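PDB 3MEL: thiamin pyrophosphokinase family protein from Enterococcus faecalis, which probably makes thiamine diphosphate by transferring the pyrophosphate group of ATP to thiamine. Local coordinates for residues R3-A8 and E95-G100; Y23-G28 and L43-G48; R170-L175 and A188-I193. One frame throughout, in Å; residues are numbered along the deposited sequence.

Contact 1 of 3, residues R3-A8 and E95-G100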
ATOM      1  N   ARG A   3     -13.533  22.251   0.156  1.00 28.72           N
ATOM      2  CA  ARG A   3     -12.464  21.282   0.037  1.00 31.56           C
ATOM      3  C   ARG A   3     -11.228  21.740   0.781  1.00 33.10           C
ATOM      4  O   ARG A   3     -10.923  22.934   0.802  1.00 33.65           O
ATOM      5  CB  ARG A   3     -12.127  21.053  -1.423  1.00 33.19           C
ATOM      6  CG  ARG A   3     -13.287  20.521  -2.204  1.00 35.32           C
ATOM      7  CD  ARG A   3     -12.872  20.240  -3.625  1.00 42.17           C
ATOM      8  NE  ARG A   3     -14.021  19.847  -4.427  1.00 52.58           N
ATOM      9  CZ  ARG A   3     -14.698  20.677  -5.208  1.00 53.65           C
ATOM     10  NH1 ARG A   3     -14.331  21.951  -5.302  1.00 51.77           N
ATOM     11  NH2 ARG A   3     -15.736  20.229  -5.901  1.00 59.26           N
ATOM     12  N   VAL A   4     -10.518  20.805   1.403  1.00 28.74           N
ATOM     13  CA  VAL A   4      -9.268  21.157   2.046  1.00 26.63           C
ATOM     14  C   VAL A   4      -8.165  20.320   1.460  1.00 25.35           C
ATOM     15  O   VAL A   4      -8.363  19.147   1.206  1.00 29.29           O
ATOM     16  CB  VAL A   4      -9.322  20.921   3.544  1.00 28.72           C
ATOM     17  CG1 VAL A   4      -8.018  21.370   4.183  1.00 27.68           C
ATOM     18  CG2 VAL A   4     -10.528  21.641   4.161  1.00 26.40           C
ATOM     19  N   LEU A   5      -7.004  20.918   1.234  1.00 25.40           N
ATOM     20  CA  LEU A   5      -5.874  20.186   0.661  1.00 26.33           C
ATOM     21  C   LEU A   5      -4.715  20.023   1.645  1.00 27.39           C
ATOM     22  O   LEU A   5      -4.214  21.014   2.153  1.00 28.34           O
ATOM     23  CB  LEU A   5      -5.354  20.909  -0.573  1.00 23.44           C
ATOM     24  CG  LEU A   5      -4.150  20.232  -1.211  1.00 24.41           C
ATOM     25  CD1 LEU A   5      -4.594  18.985  -1.946  1.00 27.35           C
ATOM     26  CD2 LEU A   5      -3.450  21.163  -2.158  1.00 25.95           C
ATOM     27  N   LEU A   6      -4.279  18.783   1.897  1.00 26.76           N
ATOM     28  CA  LEU A   6      -3.180  18.518   2.844  1.00 25.97           C
ATOM     29  C   LEU A   6      -1.924  17.999   2.143  1.00 26.48           C
ATOM     30  O   LEU A   6      -2.025  17.200   1.233  1.00 29.10           O
ATOM     31  CB  LEU A   6      -3.622  17.542   3.936  1.00 24.29           C
ATOM     32  CG  LEU A   6      -4.867  17.927   4.738  1.00 23.11           C
ATOM     33  CD1 LEU A   6      -6.111  17.649   3.904  1.00 27.89           C
ATOM     34  CD2 LEU A   6      -4.946  17.199   6.062  1.00 17.35           C
ATOM     35  N   VAL A   7      -0.744  18.450   2.559  1.00 26.10           N
ATOM     36  CA  VAL A   7       0.492  18.103   1.849  1.00 26.27           C
ATOM     37  C   VAL A   7       1.577  17.468   2.743  1.00 32.15           C
ATOM     38  O   VAL A   7       2.246  18.143   3.517  1.00 32.97           O
ATOM     39  CB  VAL A   7       1.068  19.332   1.118  1.00 29.63           C
ATOM     40  CG1 VAL A   7       2.213  18.935   0.229  1.00 28.57           C
ATOM     41  CG2 VAL A   7      -0.028  20.033   0.311  1.00 27.63           C
ATOM     42  N   ALA A   8       1.727  16.151   2.643  1.00 33.46           N
ATOM     43  CA  ALA A   8       2.818  15.448   3.293  1.00 28.19           C
ATOM     44  C   ALA A   8       4.123  15.734   2.558  1.00 29.05           C
ATOM     45  O   ALA A   8       4.152  16.514   1.605  1.00 33.10           O
ATOM     46  CB  ALA A   8       2.547  13.975   3.321  1.00 29.98           C
ATOM     47  N   GLU A  95     -14.166  18.149   2.252  1.00 32.94           N
ATOM     48  CA  GLU A  95     -13.584  16.980   1.642  1.00 31.25           C
ATOM     49  C   GLU A  95     -12.064  17.027   1.659  1.00 33.26           C
ATOM     50  O   GLU A  95     -11.450  17.721   0.857  1.00 36.03           O
ATOM     51  CB  GLU A  95     -14.066  16.888   0.212  1.00 33.16           C
ATOM     52  CG  GLU A  95     -13.543  15.692  -0.522  1.00 38.30           C
ATOM     53  CD  GLU A  95     -13.438  15.954  -1.989  1.00 37.99           C
ATOM     54  OE1 GLU A  95     -12.635  16.831  -2.371  1.00 37.37           O
ATOM     55  OE2 GLU A  95     -14.159  15.286  -2.749  1.00 38.86           O
HETATM   56  N   MSE A  96     -11.466  16.244   2.553  1.00 32.55           N
HETATM   57  CA  MSE A  96     -10.021  16.231   2.765  1.00 28.76           C
HETATM   58  C   MSE A  96      -9.224  15.458   1.727  1.00 27.01           C
HETATM   59  O   MSE A  96      -9.340  14.249   1.598  1.00 29.72           O
HETATM   60  CB  MSE A  96      -9.752  15.653   4.134  1.00 30.25           C
HETATM   61  CG  MSE A  96     -10.651  16.258   5.178  1.00 36.77           C
HETATM   62 SE   MSE A  96      -9.940  17.973   5.806  1.00 57.68          SE
HETATM   63  CE  MSE A  96     -11.567  18.657   6.609  1.00 34.71           C
ATOM     64  N   THR A  97      -8.386  16.170   1.000  1.00 26.82           N
ATOM     65  CA  THR A  97      -7.555  15.563  -0.018  1.00 25.50           C
ATOM     66  C   THR A  97      -6.130  15.534   0.482  1.00 27.93           C
ATOM     67  O   THR A  97      -5.536  16.572   0.769  1.00 28.81           O
ATOM     68  CB  THR A  97      -7.619  16.370  -1.329  1.00 24.88           C
ATOM     69  OG1 THR A  97      -8.975  16.423  -1.791  1.00 27.65           O
ATOM     70  CG2 THR A  97      -6.737  15.753  -2.391  1.00 21.83           C
ATOM     71  N   ILE A  98      -5.576  14.339   0.596  1.00 27.21           N
ATOM     72  CA  ILE A  98      -4.222  14.211   1.096  1.00 27.50           C
ATOM     73  C   ILE A  98      -3.272  13.833  -0.008  1.00 27.18           C
ATOM     74  O   ILE A  98      -3.331  12.732  -0.529  1.00 33.12           O
ATOM     75  CB  ILE A  98      -4.132  13.173   2.217  1.00 29.18           C
ATOM     76  CG1 ILE A  98      -5.096  13.531   3.348  1.00 26.65           C
ATOM     77  CG2 ILE A  98      -2.709  13.087   2.750  1.00 28.59           C
ATOM     78  CD1 ILE A  98      -4.944  12.625   4.566  1.00 24.99           C
ATOM     79  N   ILE A  99      -2.389  14.746  -0.371  1.00 25.85           N
ATOM     80  CA  ILE A  99      -1.356  14.416  -1.333  1.00 29.52           C
ATOM     81  C   ILE A  99       0.036  14.421  -0.685  1.00 34.39           C
ATOM     82  O   ILE A  99       0.224  14.959   0.408  1.00 32.04           O
ATOM     83  CB  ILE A  99      -1.383  15.358  -2.542  1.00 29.67           C
ATOM     84  CG1 ILE A  99      -0.870  16.746  -2.152  1.00 29.51           C
ATOM     85  CG2 ILE A  99      -2.790  15.412  -3.130  1.00 30.23           C
ATOM     86  CD1 ILE A  99      -0.539  17.640  -3.319  1.00 31.33           C
ATOM     87  N   GLY A 100       0.997  13.791  -1.359  1.00 38.26           N
ATOM     88  CA  GLY A 100       2.379  13.799  -0.937  1.00 28.53           C
ATOM     89  C   GLY A 100       2.635  12.748   0.097  1.00 33.15           C
ATOM     90  O   GLY A 100       3.697  12.738   0.707  1.00 36.55           O
TER

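Contact 2 of 3, residues Y23-G28 and L43-G48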
ATOM      1  N   TYR A  23      -9.586  24.418  -3.743  1.00 37.18           N
ATOM      2  CA  TYR A  23      -9.362  24.317  -2.299  1.00 33.17           C
ATOM      3  C   TYR A  23      -9.578  25.646  -1.565  1.00 34.01           C
ATOM      4  O   TYR A  23      -9.235  26.711  -2.070  1.00 37.91           O
ATOM      5  CB  TYR A  23      -7.978  23.743  -2.016  1.00 29.95           C
ATOM      6  CG  TYR A  23      -7.754  22.459  -2.743  1.00 29.31           C
ATOM      7  CD1 TYR A  23      -8.502  21.330  -2.438  1.00 29.14           C
ATOM      8  CD2 TYR A  23      -6.812  22.373  -3.760  1.00 31.08           C
ATOM      9  CE1 TYR A  23      -8.312  20.140  -3.126  1.00 25.94           C
ATOM     10  CE2 TYR A  23      -6.616  21.196  -4.454  1.00 29.52           C
ATOM     11  CZ  TYR A  23      -7.367  20.081  -4.134  1.00 26.91           C
ATOM     12  OH  TYR A  23      -7.165  18.920  -4.836  1.00 26.44           O
ATOM     13  N   ASP A  24     -10.182  25.560  -0.385  1.00 32.54           N
ATOM     14  CA  ASP A  24     -10.507  26.717   0.439  1.00 33.72           C
ATOM     15  C   ASP A  24      -9.565  26.848   1.635  1.00 33.89           C
ATOM     16  O   ASP A  24      -9.747  27.730   2.469  1.00 33.41           O
ATOM     17  CB  ASP A  24     -11.924  26.581   0.991  1.00 32.64           C
ATOM     18  CG  ASP A  24     -12.954  26.420  -0.087  1.00 38.52           C
ATOM     19  OD1 ASP A  24     -13.014  27.274  -0.996  1.00 41.26           O
ATOM     20  OD2 ASP A  24     -13.712  25.435  -0.024  1.00 40.10           O
ATOM     21  N   TYR A  25      -8.571  25.969   1.721  1.00 30.19           N
ATOM     22  CA  TYR A  25      -7.711  25.896   2.889  1.00 28.41           C
ATOM     23  C   TYR A  25      -6.547  24.976   2.548  1.00 32.92           C
ATOM     24  O   TYR A  25      -6.757  23.862   2.079  1.00 31.63           O
ATOM     25  CB  TYR A  25      -8.505  25.329   4.069  1.00 29.38           C
ATOM     26  CG  TYR A  25      -7.885  25.545   5.436  1.00 32.78           C
ATOM     27  CD1 TYR A  25      -7.743  26.828   5.959  1.00 32.69           C
ATOM     28  CD2 TYR A  25      -7.462  24.464   6.223  1.00 30.98           C
ATOM     29  CE1 TYR A  25      -7.180  27.033   7.211  1.00 30.27           C
ATOM     30  CE2 TYR A  25      -6.911  24.662   7.481  1.00 26.08           C
ATOM     31  CZ  TYR A  25      -6.775  25.948   7.964  1.00 30.17           C
ATOM     32  OH  TYR A  25      -6.226  26.169   9.204  1.00 36.52           O
ATOM     33  N   PHE A  26      -5.322  25.439   2.775  1.00 31.93           N
ATOM     34  CA  PHE A  26      -4.146  24.645   2.446  1.00 28.60           C
ATOM     35  C   PHE A  26      -3.362  24.275   3.697  1.00 30.57           C
ATOM     36  O   PHE A  26      -3.021  25.139   4.506  1.00 32.08           O
ATOM     37  CB  PHE A  26      -3.248  25.387   1.457  1.00 29.24           C
ATOM     38  CG  PHE A  26      -3.866  25.584   0.103  1.00 32.01           C
ATOM     39  CD1 PHE A  26      -3.288  25.038  -1.025  1.00 33.53           C
ATOM     40  CD2 PHE A  26      -5.027  26.332  -0.049  1.00 34.93           C
ATOM     41  CE1 PHE A  26      -3.844  25.233  -2.285  1.00 32.54           C
ATOM     42  CE2 PHE A  26      -5.588  26.529  -1.300  1.00 32.82           C
ATOM     43  CZ  PHE A  26      -4.994  25.967  -2.418  1.00 31.77           C
ATOM     44  N   VAL A  27      -3.070  22.981   3.833  1.00 32.05           N
ATOM     45  CA  VAL A  27      -2.457  22.422   5.032  1.00 28.05           C
ATOM     46  C   VAL A  27      -1.125  21.762   4.707  1.00 27.40           C
ATOM     47  O   VAL A  27      -1.062  20.862   3.891  1.00 27.81           O
ATOM     48  CB  VAL A  27      -3.381  21.389   5.689  1.00 25.70           C
ATOM     49  CG1 VAL A  27      -2.801  20.913   7.020  1.00 27.59           C
ATOM     50  CG2 VAL A  27      -4.743  21.980   5.915  1.00 24.75           C
ATOM     51  N   GLY A  28      -0.059  22.227   5.347  1.00 27.73           N
ATOM     52  CA  GLY A  28       1.250  21.640   5.172  1.00 28.12           C
ATOM     53  C   GLY A  28       1.491  20.650   6.292  1.00 31.59           C
ATOM     54  O   GLY A  28       1.068  20.860   7.427  1.00 33.11           O
ATOM     55  N   LEU A  43      -0.150  28.529   2.429  1.00 37.15           N
ATOM     56  CA  LEU A  43       0.111  27.673   3.579  1.00 32.12           C
ATOM     57  C   LEU A  43      -0.652  28.323   4.686  1.00 28.97           C
ATOM     58  O   LEU A  43      -0.278  29.386   5.137  1.00 34.67           O
ATOM     59  CB  LEU A  43       1.600  27.648   3.927  1.00 28.40           C
ATOM     60  CG  LEU A  43       2.009  26.932   5.211  1.00 30.06           C
ATOM     61  CD1 LEU A  43       1.614  25.461   5.166  1.00 30.09           C
ATOM     62  CD2 LEU A  43       3.505  27.090   5.460  1.00 32.36           C
ATOM     63  N   GLN A  44      -1.744  27.714   5.103  1.00 27.99           N
ATOM     64  CA  GLN A  44      -2.574  28.339   6.111  1.00 31.47           C
ATOM     65  C   GLN A  44      -2.542  27.582   7.436  1.00 32.44           C
ATOM     66  O   GLN A  44      -2.913  28.134   8.483  1.00 32.39           O
ATOM     67  CB  GLN A  44      -4.001  28.492   5.594  1.00 29.39           C
ATOM     68  CG  GLN A  44      -4.096  29.400   4.390  1.00 30.94           C
ATOM     69  CD  GLN A  44      -5.366  29.188   3.630  1.00 27.23           C
ATOM     70  OE1 GLN A  44      -6.342  29.892   3.819  1.00 27.26           O
ATOM     71  NE2 GLN A  44      -5.371  28.186   2.787  1.00 31.37           N
ATOM     72  N   LEU A  45      -2.108  26.324   7.379  1.00 28.70           N
ATOM     73  CA  LEU A  45      -1.976  25.482   8.572  1.00 30.98           C
ATOM     74  C   LEU A  45      -0.727  24.609   8.449  1.00 29.40           C
ATOM     75  O   LEU A  45      -0.611  23.837   7.500  1.00 28.50           O
ATOM     76  CB  LEU A  45      -3.228  24.624   8.768  1.00 28.03           C
ATOM     77  CG  LEU A  45      -3.326  23.688   9.978  1.00 28.44           C
ATOM     78  CD1 LEU A  45      -3.279  24.463  11.285  1.00 29.01           C
ATOM     79  CD2 LEU A  45      -4.595  22.833   9.899  1.00 26.39           C
ATOM     80  N   ALA A  46       0.219  24.765   9.380  1.00 27.42           N
ATOM     81  CA  ALA A  46       1.447  23.955   9.371  1.00 26.46           C
ATOM     82  C   ALA A  46       1.481  22.963  10.545  1.00 29.05           C
ATOM     83  O   ALA A  46       1.338  23.360  11.701  1.00 30.29           O
ATOM     84  CB  ALA A  46       2.663  24.839   9.372  1.00 24.32           C
ATOM     85  N   VAL A  47       1.640  21.673  10.244  1.00 29.05           N
ATOM     86  CA  VAL A  47       1.535  20.630  11.268  1.00 31.07           C
ATOM     87  C   VAL A  47       2.671  19.603  11.252  1.00 32.35           C
ATOM     88  O   VAL A  47       3.153  19.184  10.199  1.00 30.62           O
ATOM     89  CB  VAL A  47       0.202  19.863  11.164  1.00 29.75           C
ATOM     90  CG1 VAL A  47      -0.179  19.306  12.523  1.00 28.09           C
ATOM     91  CG2 VAL A  47      -0.882  20.768  10.672  1.00 26.56           C
ATOM     92  N   GLY A  48       3.081  19.181  12.438  1.00 35.43           N
ATOM     93  CA  GLY A  48       4.161  18.223  12.549  1.00 35.32           C
ATOM     94  C   GLY A  48       5.086  18.522  13.698  1.00 34.38           C
ATOM     95  O   GLY A  48       4.778  19.343  14.538  1.00 34.81           O
TER

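Contact 3 of 3, residues R170-L175 and A188-I193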
ATOM      1  N   ARG A 170     -21.869  -3.008 -10.866  1.00 42.86           N
ATOM      2  CA  ARG A 170     -22.266  -2.913 -12.274  1.00 42.64           C
ATOM      3  C   ARG A 170     -21.563  -1.811 -13.066  1.00 41.04           C
ATOM      4  O   ARG A 170     -20.694  -1.101 -12.552  1.00 39.44           O
ATOM      5  CB  ARG A 170     -23.782  -2.711 -12.402  1.00 43.16           C
ATOM      6  CG  ARG A 170     -24.635  -3.897 -11.973  1.00 45.70           C
ATOM      7  CD  ARG A 170     -24.576  -5.057 -12.973  1.00 46.54           C
ATOM      8  NE  ARG A 170     -25.288  -6.228 -12.460  1.00 45.39           N
ATOM      9  CZ  ARG A 170     -24.695  -7.281 -11.903  1.00 50.73           C
ATOM     10  NH1 ARG A 170     -23.369  -7.327 -11.805  1.00 49.00           N
ATOM     11  NH2 ARG A 170     -25.424  -8.298 -11.455  1.00 52.24           N
ATOM     12  N   ARG A 171     -21.971  -1.686 -14.327  1.00 42.81           N
ATOM     13  CA  ARG A 171     -21.431  -0.691 -15.253  1.00 42.56           C
ATOM     14  C   ARG A 171     -19.899  -0.695 -15.341  1.00 44.12           C
ATOM     15  O   ARG A 171     -19.297   0.285 -15.786  1.00 47.63           O
ATOM     16  CB  ARG A 171     -21.947   0.708 -14.911  1.00 40.05           C
ATOM     17  CG  ARG A 171     -23.456   0.815 -14.758  1.00 38.44           C
ATOM     18  CD  ARG A 171     -23.898   2.218 -15.132  1.00 49.73           C
ATOM     19  NE  ARG A 171     -24.474   3.001 -14.035  1.00 53.46           N
ATOM     20  CZ  ARG A 171     -24.547   4.338 -14.027  1.00 55.84           C
ATOM     21  NH1 ARG A 171     -24.060   5.054 -15.043  1.00 49.29           N
ATOM     22  NH2 ARG A 171     -25.093   4.967 -12.993  1.00 48.88           N
ATOM     23  N   SER A 172     -19.279  -1.791 -14.913  1.00 37.60           N
ATOM     24  CA  SER A 172     -17.836  -1.971 -15.028  1.00 41.52           C
ATOM     25  C   SER A 172     -17.543  -2.894 -16.207  1.00 42.10           C
ATOM     26  O   SER A 172     -18.464  -3.415 -16.831  1.00 41.53           O
ATOM     27  CB  SER A 172     -17.270  -2.599 -13.748  1.00 40.05           C
ATOM     28  OG  SER A 172     -17.858  -2.026 -12.589  1.00 46.32           O
ATOM     29  N   LYS A 173     -16.265  -3.101 -16.503  1.00 38.03           N
ATOM     30  CA  LYS A 173     -15.854  -4.057 -17.530  1.00 39.50           C
ATOM     31  C   LYS A 173     -15.630  -5.421 -16.902  1.00 38.08           C
ATOM     32  O   LYS A 173     -15.004  -6.283 -17.493  1.00 41.45           O
ATOM     33  CB  LYS A 173     -14.577  -3.573 -18.239  1.00 40.62           C
ATOM     34  CG  LYS A 173     -14.039  -4.448 -19.367  1.00 36.56           C
ATOM     35  CD  LYS A 173     -12.699  -5.061 -18.985  1.00 43.53           C
ATOM     36  CE  LYS A 173     -11.935  -5.560 -20.193  1.00 44.48           C
ATOM     37  NZ  LYS A 173     -11.893  -4.519 -21.266  1.00 41.14           N
ATOM     38  N   TYR A 174     -16.141  -5.594 -15.690  1.00 40.32           N
ATOM     39  CA  TYR A 174     -16.007  -6.827 -14.912  1.00 37.62           C
ATOM     40  C   TYR A 174     -16.961  -6.695 -13.752  1.00 37.98           C
ATOM     41  O   TYR A 174     -17.035  -5.646 -13.114  1.00 37.01           O
ATOM     42  CB  TYR A 174     -14.603  -7.011 -14.359  1.00 33.38           C
ATOM     43  CG  TYR A 174     -13.568  -7.400 -15.376  1.00 41.11           C
ATOM     44  CD1 TYR A 174     -13.612  -8.635 -16.004  1.00 43.25           C
ATOM     45  CD2 TYR A 174     -12.526  -6.543 -15.690  1.00 45.42           C
ATOM     46  CE1 TYR A 174     -12.655  -8.998 -16.933  1.00 50.39           C
ATOM     47  CE2 TYR A 174     -11.566  -6.894 -16.621  1.00 49.77           C
ATOM     48  CZ  TYR A 174     -11.636  -8.121 -17.241  1.00 54.41           C
ATOM     49  OH  TYR A 174     -10.676  -8.471 -18.166  1.00 64.45           O
ATOM     50  N   LEU A 175     -17.703  -7.755 -13.475  1.00 37.31           N
ATOM     51  CA  LEU A 175     -18.793  -7.642 -12.531  1.00 36.20           C
ATOM     52  C   LEU A 175     -18.638  -8.613 -11.376  1.00 35.72           C
ATOM     53  O   LEU A 175     -17.970  -9.648 -11.486  1.00 33.17           O
ATOM     54  CB  LEU A 175     -20.136  -7.867 -13.241  1.00 39.88           C
ATOM     55  CG  LEU A 175     -20.413  -7.167 -14.582  1.00 41.79           C
ATOM     56  CD1 LEU A 175     -21.815  -7.518 -15.070  1.00 40.34           C
ATOM     57  CD2 LEU A 175     -20.240  -5.658 -14.500  1.00 37.90           C
ATOM     58  N   ALA A 188      -8.779  -5.483  -8.545  1.00 30.23           N
ATOM     59  CA  ALA A 188      -8.043  -4.424  -9.185  1.00 30.72           C
ATOM     60  C   ALA A 188      -8.092  -4.596 -10.685  1.00 32.14           C
ATOM     61  O   ALA A 188      -8.535  -5.625 -11.176  1.00 36.47           O
ATOM     62  CB  ALA A 188      -6.619  -4.452  -8.705  1.00 31.51           C
ATOM     63  N   SER A 189      -7.651  -3.571 -11.407  1.00 36.25           N
ATOM     64  CA  SER A 189      -7.577  -3.597 -12.874  1.00 37.51           C
ATOM     65  C   SER A 189      -8.929  -3.742 -13.573  1.00 33.25           C
ATOM     66  O   SER A 189      -9.006  -4.110 -14.732  1.00 37.21           O
ATOM     67  CB  SER A 189      -6.588  -4.658 -13.357  1.00 34.76           C
ATOM     68  OG  SER A 189      -5.358  -4.547 -12.643  1.00 40.23           O
ATOM     69  N   ASN A 190      -9.996  -3.425 -12.861  1.00 34.53           N
ATOM     70  CA  ASN A 190     -11.286  -3.251 -13.501  1.00 36.82           C
ATOM     71  C   ASN A 190     -11.269  -1.974 -14.360  1.00 35.23           C
ATOM     72  O   ASN A 190     -10.380  -1.144 -14.216  1.00 33.47           O
ATOM     73  CB  ASN A 190     -12.384  -3.190 -12.443  1.00 34.44           C
ATOM     74  CG  ASN A 190     -13.722  -3.575 -12.990  1.00 38.83           C
ATOM     75  OD1 ASN A 190     -13.918  -3.570 -14.200  1.00 40.87           O
ATOM     76  ND2 ASN A 190     -14.656  -3.921 -12.112  1.00 39.36           N
ATOM     77  N   GLU A 191     -12.231  -1.828 -15.268  1.00 38.19           N
ATOM     78  CA  GLU A 191     -12.319  -0.638 -16.122  1.00 33.57           C
ATOM     79  C   GLU A 191     -13.734  -0.070 -16.189  1.00 35.21           C
ATOM     80  O   GLU A 191     -14.721  -0.770 -15.963  1.00 34.15           O
ATOM     81  CB  GLU A 191     -11.827  -0.930 -17.535  1.00 30.80           C
ATOM     82  CG  GLU A 191     -10.372  -1.313 -17.641  1.00 32.98           C
ATOM     83  CD  GLU A 191      -9.981  -1.692 -19.062  1.00 36.77           C
ATOM     84  OE1 GLU A 191     -10.757  -1.394 -19.989  1.00 47.21           O
ATOM     85  OE2 GLU A 191      -8.901  -2.282 -19.270  1.00 39.90           O
ATOM     86  N   PHE A 192     -13.812   1.222 -16.485  1.00 38.54           N
ATOM     87  CA  PHE A 192     -15.080   1.876 -16.746  1.00 38.60           C
ATOM     88  C   PHE A 192     -15.508   1.553 -18.165  1.00 49.27           C
ATOM     89  O   PHE A 192     -14.678   1.537 -19.078  1.00 49.03           O
ATOM     90  CB  PHE A 192     -14.931   3.383 -16.611  1.00 39.73           C
ATOM     91  CG  PHE A 192     -14.858   3.858 -15.195  1.00 39.20           C
ATOM     92  CD1 PHE A 192     -16.020   4.138 -14.486  1.00 38.24           C
ATOM     93  CD2 PHE A 192     -13.630   4.028 -14.563  1.00 34.39           C
ATOM     94  CE1 PHE A 192     -15.962   4.577 -13.179  1.00 37.77           C
ATOM     95  CE2 PHE A 192     -13.565   4.469 -13.252  1.00 31.41           C
ATOM     96  CZ  PHE A 192     -14.732   4.740 -12.557  1.00 34.55           C
ATOM     97  N   ILE A 193     -16.796   1.285 -18.360  1.00 49.60           N
ATOM     98  CA  ILE A 193     -17.320   1.201 -19.714  1.00 51.00           C
ATOM     99  C   ILE A 193     -18.060   2.500 -20.062  1.00 57.46           C
ATOM    100  O   ILE A 193     -18.069   2.935 -21.216  1.00 59.56           O
ATOM    101  CB  ILE A 193     -18.189  -0.061 -19.958  1.00 51.47           C
ATOM    102  CG1 ILE A 193     -19.357  -0.127 -18.976  1.00 50.93           C
ATOM    103  CG2 ILE A 193     -17.340  -1.339 -19.885  1.00 43.77           C
ATOM    104  CD1 ILE A 193     -20.222  -1.364 -19.171  1.00 49.98           C
TER

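Contact 1 of 3, residues R3-A8 and E95-G100
Leu6 and Thr97 meet at the middle of a parallel strand pair, where the backbone N of Leu6 donates to the O of Thr97 at 2.8 Å. Residues 3-7 and 95-99 run side by side in exact register, and a ladder of five such bonds alternates from strand to strand, ending with Ala8 N on Ile99 O. The side chains sort onto two faces. On the face carrying Val4, Leu6, Met96 and Ile98, the selenium of selenomethionine Met96 lies alongside the branch point of Val4, SE to CB 3.8 Å, with both side chains pointing the same way. Leu6 spans two neighbours with one methyl: its CD1 reaches CB of Met96 at 4.2 Å and CG1 of Ile98 at 4.3 Å. Leu84 and Leu88 of helix 79-90 pack against Met96 here. On the other face, Leu5 has CG anti to its backbone N (chi1 178°), which carries CD1 across the strand gap to CG2 of Thr97 at 3.9 Å; the two side chains meet at a slant. Val7 and Ile99 instead stand side by side, CG2 to CG1 4.2 Å, and both also touch Trp15. At the strand start Arg3 and Glu95 reach out together, their guanidinium and carboxylate planes 50° apart. OE1 lies in the guanidinium plane at its edge, but the salt bridge to NE is long, 3.9 Å, and Glu95 has its stronger partner in Arg129. The strand order 26-29, 3-7, 95-99, 128-131, all parallel, is consistent with the switch point of a Rossmann-like alpha/beta sheet, and as expected there the C-terminal end at Ala8 lies beside the bound thiamine diphosphate.

Contact 2 of 3, residues Y23-G28 and L43-G48
Phe26 and Gln44 begin the pairing of the two parallel strands of a beta-alpha-beta unit, strand 26-29, helix 32-37 and strand 45-48. The carbonyl O of Phe26 takes two backbone donors, Gln44 N at 2.9 Å and Leu45 N at 3.2 Å. The second is the more bent, with an N-H...O angle of 137°, although it lies in the carbonyl plane. One step on, Gly28 N gives its hydrogen to Leu45 O at 2.7 Å, and Gly28 O in turn accepts from Val47 N at 3.0 Å. Val27 sits between these bonds with its own N and O turned the other way, where Leu5 O and Val7 N satisfy them; toward Leu45 O it offers only a CA-H...O contact. Further out, Ala46 pairs with Thr67, so that the strand 45-48 is bonded on both flanks.

Val27 and Leu45 share one face of the pair, where Tyr25 and Val47 also touch them. Leu45 stretches away from its own N (chi1 -178°), which places CD2 between two neighbours: it meets the edge of the Tyr25 ring, 3.8 Å from CE2, and lies 3.9 Å from CG1 of Val27. Helix 79-90 covers Val47 through Leu82 and Ala83, whereas helix 32-37 packs against Leu43. Beyond Leu45, the same Val27 CG1 touches CG2 of Val47 at 4.1 Å.

Contact 3 of 3, residues R170-L175 and A188-I193
Asn190 OD1 accepts from two backbone nitrogens: its own neighbour Glu191 N at 2.6 Å and, across the contact, Lys173 N at 3.3 Å, the latter a weak bond. The link is a single beta bridge, Ser172 with Phe192, in the vitamin B1 binding domain, where the loop after strand 167-170 meets the chain as it turns a corner at the end of strand 185-190. Lys173 N is thus shared, its better acceptor being Glu191 O at 2.8 Å. The other end of the amide is also engaged, ND2 donating to Tyr174 O at 3.1 Å, so that bonds at both ends fix its rotation. With chi1 at -156° the Asn190 amide swings over to the loop. The Tyr174 side chain runs antiparallel to it, with OD1 at the ring edge and the two planes 60° apart.

The dimer comes in at this corner: Tyr174 OH bonds Glu74 of the second subunit, and Ser189 N bonds Asp107 of that subunit. Nearer the surface, Lys173 is kinked twice along its chain and runs beside Glu191, its NZ forming a salt bridge with OE1 at 3.6 Å.

In the fold
Contacts 1 and 2 are neighbours in the buried parallel part of one sheet: strand 3-7 lies between 26-29 and 95-99, and their backbones are bonded together along strands 3-7 and 26-29. Both are parallel pairings with mostly apolar side chains, five bridges in contact 1 and two in contact 2, contact 1 being nearer the chain's centre and closer to bound thiamine diphosphate. Contact 3 lies about 36 Å from contact 2, centre to centre, on the far side of the chain's centre. It reaches the same sheet only at its outermost strand within this chain, 185-190. There the regular pairing gives way to one bridge, an asparagine amide and a salt bridge near the surface, and the second subunit takes part, which it does in neither of the others.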